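Local coordinates for minor capsid protein (Cafeteriavirus-dependent mavirus, PDB 6G42) that probably forms the pentameric pentons at the fivefold vertices of the virophage capsid, each subunit built on a single jelly-roll, at residues V32-L43 with Q267-F277. Numbering follows the deposited sequence.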
# COMPACT_ATOMS: atom_id res chain seq x y z
N VAL C 32 -18.74 -8.88 25.38
CA VAL C 32 -19.40 -8.36 24.19
C VAL C 32 -20.28 -9.48 23.65
O VAL C 32 -19.78 -10.49 23.16
CB VAL C 32 -18.39 -7.92 23.11
CG1 VAL C 32 -19.08 -7.62 21.80
CG2 VAL C 32 -17.61 -6.70 23.58
N SER C 33 -21.59 -9.28 23.73
CA SER C 33 -22.56 -10.29 23.34
C SER C 33 -23.85 -9.65 22.85
O SER C 33 -24.21 -8.56 23.28
CB SER C 33 -22.84 -11.20 24.52
OG SER C 33 -23.54 -12.35 24.11
N VAL C 34 -24.52 -10.32 21.91
CA VAL C 34 -25.79 -9.83 21.37
C VAL C 34 -26.76 -10.98 21.15
O VAL C 34 -26.38 -12.01 20.58
CB VAL C 34 -25.64 -9.14 19.99
CG1 VAL C 34 -26.89 -8.33 19.69
CG2 VAL C 34 -24.44 -8.24 19.94
N ASP C 35 -28.00 -10.77 21.56
CA ASP C 35 -29.11 -11.65 21.21
C ASP C 35 -29.86 -11.02 20.04
O ASP C 35 -30.52 -10.00 20.20
CB ASP C 35 -30.05 -11.85 22.40
CG ASP C 35 -29.41 -12.63 23.54
OD1 ASP C 35 -28.68 -13.62 23.27
OD2 ASP C 35 -29.65 -12.26 24.71
N ILE C 36 -29.74 -11.65 18.87
CA ILE C 36 -30.58 -11.33 17.72
C ILE C 36 -31.90 -12.06 17.94
O ILE C 36 -31.90 -13.28 18.07
CB ILE C 36 -29.96 -11.78 16.38
CG1 ILE C 36 -28.77 -10.88 15.99
CG2 ILE C 36 -31.00 -11.78 15.25
CD1 ILE C 36 -27.45 -11.28 16.62
N PHE C 37 -33.00 -11.31 17.98
CA PHE C 37 -34.33 -11.86 18.23
C PHE C 37 -35.33 -11.13 17.33
O PHE C 37 -35.39 -9.90 17.35
CB PHE C 37 -34.67 -11.70 19.73
CG PHE C 37 -35.94 -12.39 20.20
CD1 PHE C 37 -36.58 -13.41 19.47
CD2 PHE C 37 -36.48 -12.04 21.43
CE1 PHE C 37 -37.73 -14.02 19.95
CE2 PHE C 37 -37.64 -12.65 21.91
CZ PHE C 37 -38.26 -13.64 21.17
N ARG C 38 -36.07 -11.89 16.52
CA ARG C 38 -36.99 -11.33 15.53
C ARG C 38 -38.41 -11.90 15.60
O ARG C 38 -38.64 -12.95 16.20
CB ARG C 38 -36.42 -11.52 14.13
CG ARG C 38 -35.04 -10.90 13.96
CD ARG C 38 -34.70 -10.64 12.50
NE ARG C 38 -35.51 -9.56 11.93
CZ ARG C 38 -35.31 -8.26 12.14
NH1 ARG C 38 -34.32 -7.82 12.92
NH2 ARG C 38 -36.12 -7.38 11.55
N SER C 39 -39.36 -11.20 14.98
CA SER C 39 -40.78 -11.59 15.02
C SER C 39 -41.02 -12.90 14.28
O SER C 39 -41.46 -13.88 14.88
CB SER C 39 -41.68 -10.49 14.44
OG SER C 39 -41.57 -9.31 15.19
N SER C 40 -40.72 -12.89 12.99
CA SER C 40 -40.85 -14.08 12.14
C SER C 40 -39.48 -14.67 11.84
O SER C 40 -38.45 -14.10 12.19
CB SER C 40 -41.59 -13.72 10.84
OG SER C 40 -40.93 -12.67 10.17
N THR C 41 -39.48 -15.84 11.20
CA THR C 41 -38.25 -16.55 10.85
C THR C 41 -37.41 -15.74 9.85
O THR C 41 -37.95 -15.06 8.98
CB THR C 41 -38.53 -17.95 10.27
OG1 THR C 41 -39.51 -17.86 9.23
CG2 THR C 41 -39.02 -18.90 11.35
N ILE C 42 -36.09 -15.83 10.00
CA ILE C 42 -35.15 -15.03 9.22
C ILE C 42 -35.00 -15.55 7.79
O ILE C 42 -35.00 -14.77 6.84
CB ILE C 42 -33.77 -14.99 9.93
CG1 ILE C 42 -33.90 -14.34 11.31
CG2 ILE C 42 -32.75 -14.20 9.10
CD1 ILE C 42 -32.82 -14.74 12.29
N LEU C 43 -34.88 -16.88 7.65
CA LEU C 43 -34.62 -17.55 6.36
C LEU C 43 -35.86 -18.28 5.80
O LEU C 43 -36.78 -18.63 6.55
CB LEU C 43 -33.48 -18.55 6.53
CG LEU C 43 -32.18 -18.02 7.13
CD1 LEU C 43 -31.24 -19.16 7.49
CD2 LEU C 43 -31.50 -17.05 6.17
N GLN C 267 -29.94 -25.55 9.54
CA GLN C 267 -31.39 -25.46 9.75
C GLN C 267 -31.92 -24.08 9.36
O GLN C 267 -31.31 -23.07 9.68
CB GLN C 267 -31.74 -25.72 11.22
CG GLN C 267 -31.06 -26.94 11.82
CD GLN C 267 -31.51 -27.21 13.24
OE1 GLN C 267 -30.73 -27.09 14.19
NE2 GLN C 267 -32.78 -27.59 13.41
N THR C 268 -33.06 -24.05 8.68
CA THR C 268 -33.68 -22.82 8.18
C THR C 268 -34.78 -22.24 9.08
O THR C 268 -35.19 -21.09 8.89
CB THR C 268 -34.33 -23.07 6.80
OG1 THR C 268 -35.19 -24.21 6.88
CG2 THR C 268 -33.26 -23.32 5.75
N ASN C 269 -35.24 -23.01 10.06
CA ASN C 269 -36.44 -22.67 10.84
C ASN C 269 -36.22 -21.75 12.06
O ASN C 269 -37.18 -21.41 12.75
CB ASN C 269 -37.17 -23.95 11.28
CG ASN C 269 -36.45 -24.71 12.39
OD1 ASN C 269 -35.22 -24.83 12.37
ND2 ASN C 269 -37.20 -25.23 13.35
N PHE C 270 -34.97 -21.35 12.32
CA PHE C 270 -34.64 -20.59 13.53
C PHE C 270 -35.15 -19.15 13.52
O PHE C 270 -35.40 -18.56 12.47
CB PHE C 270 -33.14 -20.64 13.87
CG PHE C 270 -32.26 -19.92 12.87
CD1 PHE C 270 -31.71 -20.61 11.80
CD2 PHE C 270 -31.96 -18.57 13.02
CE1 PHE C 270 -30.89 -19.96 10.88
CE2 PHE C 270 -31.15 -17.92 12.11
CZ PHE C 270 -30.61 -18.62 11.04
N ASN C 271 -35.27 -18.62 14.73
CA ASN C 271 -35.88 -17.32 15.01
C ASN C 271 -34.95 -16.34 15.74
O ASN C 271 -35.04 -15.12 15.55
CB ASN C 271 -37.12 -17.60 15.87
CG ASN C 271 -38.06 -16.43 15.96
OD1 ASN C 271 -38.00 -15.49 15.17
ND2 ASN C 271 -38.95 -16.49 16.93
N ARG C 272 -34.08 -16.88 16.58
CA ARG C 272 -33.14 -16.10 17.36
C ARG C 272 -31.83 -16.86 17.55
O ARG C 272 -31.79 -18.09 17.45
CB ARG C 272 -33.75 -15.75 18.72
CG ARG C 272 -34.07 -16.94 19.61
CD ARG C 272 -34.97 -16.57 20.77
NE ARG C 272 -34.27 -15.88 21.85
CZ ARG C 272 -34.82 -15.49 23.00
NH1 ARG C 272 -36.11 -15.72 23.25
NH2 ARG C 272 -34.08 -14.87 23.91
N PHE C 273 -30.77 -16.11 17.83
CA PHE C 273 -29.47 -16.69 18.17
C PHE C 273 -28.58 -15.68 18.88
O PHE C 273 -28.86 -14.49 18.89
CB PHE C 273 -28.76 -17.25 16.92
CG PHE C 273 -28.53 -16.23 15.83
CD1 PHE C 273 -29.52 -15.96 14.89
CD2 PHE C 273 -27.31 -15.56 15.73
CE1 PHE C 273 -29.31 -15.03 13.89
CE2 PHE C 273 -27.10 -14.63 14.73
CZ PHE C 273 -28.10 -14.36 13.80
N ASN C 274 -27.51 -16.20 19.47
CA ASN C 274 -26.53 -15.41 20.21
C ASN C 274 -25.25 -15.25 19.39
O ASN C 274 -24.84 -16.18 18.69
CB ASN C 274 -26.21 -16.09 21.53
CG ASN C 274 -25.36 -15.23 22.44
OD1 ASN C 274 -24.14 -15.42 22.53
ND2 ASN C 274 -25.98 -14.25 23.09
N LEU C 275 -24.64 -14.07 19.47
CA LEU C 275 -23.29 -13.83 18.96
C LEU C 275 -22.47 -13.23 20.09
O LEU C 275 -22.96 -12.37 20.83
CB LEU C 275 -23.30 -12.85 17.79
CG LEU C 275 -24.06 -13.26 16.53
CD1 LEU C 275 -24.16 -12.09 15.57
CD2 LEU C 275 -23.37 -14.43 15.85
N SER C 276 -21.23 -13.70 20.23
CA SER C 276 -20.28 -13.10 21.17
C SER C 276 -18.87 -13.07 20.60
O SER C 276 -18.51 -13.91 19.78
CB SER C 276 -20.29 -13.84 22.52
OG SER C 276 -20.34 -15.23 22.34
N PHE C 277 -18.10 -12.08 21.05
CA PHE C 277 -16.71 -11.86 20.62
C PHE C 277 -15.73 -12.44 21.65
O PHE C 277 -15.84 -12.18 22.85
CB PHE C 277 -16.45 -10.37 20.40
CG PHE C 277 -17.05 -9.82 19.13
CD1 PHE C 277 -18.42 -9.56 19.04
CD2 PHE C 277 -16.25 -9.58 18.02
CE1 PHE C 277 -18.97 -9.06 17.87
CE2 PHE C 277 -16.80 -9.08 16.84
CZ PHE C 277 -18.16 -8.82 16.77
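V32 O accepts F277 N, and V32 CG1 touches the ring at F277 CD1. From S33 to F37 the antiparallel register runs unbroken, S33 opposite S276 and F37 opposite R272, V34 with L275 and I36 with F273 each joined by two backbone hydrogen bonds. With CG anti to the backbone N (chi1 -172°), the N274 side chain leans over the facing strand and bridges S33 and D35: N274 ND2 donates to S33 OG and, at 2.8 Å, to D35 OD1, met from above the carboxylate plane. On the face of V34, I36, F273 and L275, I36 lays CB over the F273 ring, 4.2 Å from its centroid, while its CD1 reaches L275 CD1 at 3.5 Å. F37 carries the R272 guanidinium flat on its ring, a cation-pi stack with centres 4.1 Å apart and planes at 22°. Beyond the loop through S39 and S40, I42 CD1 touches F270 CE2 and, at the edge of its ring, F273 CE1; L43 CD1 touches F270 CE1. Strand 272-281 also pairs with strands 201-207 and 286-288 in this jelly-roll sheet; L275 and F277 pack on strand 296-305 of the facing sheet, and F37 and I42 on I227 and L217 of a neighbouring subunit.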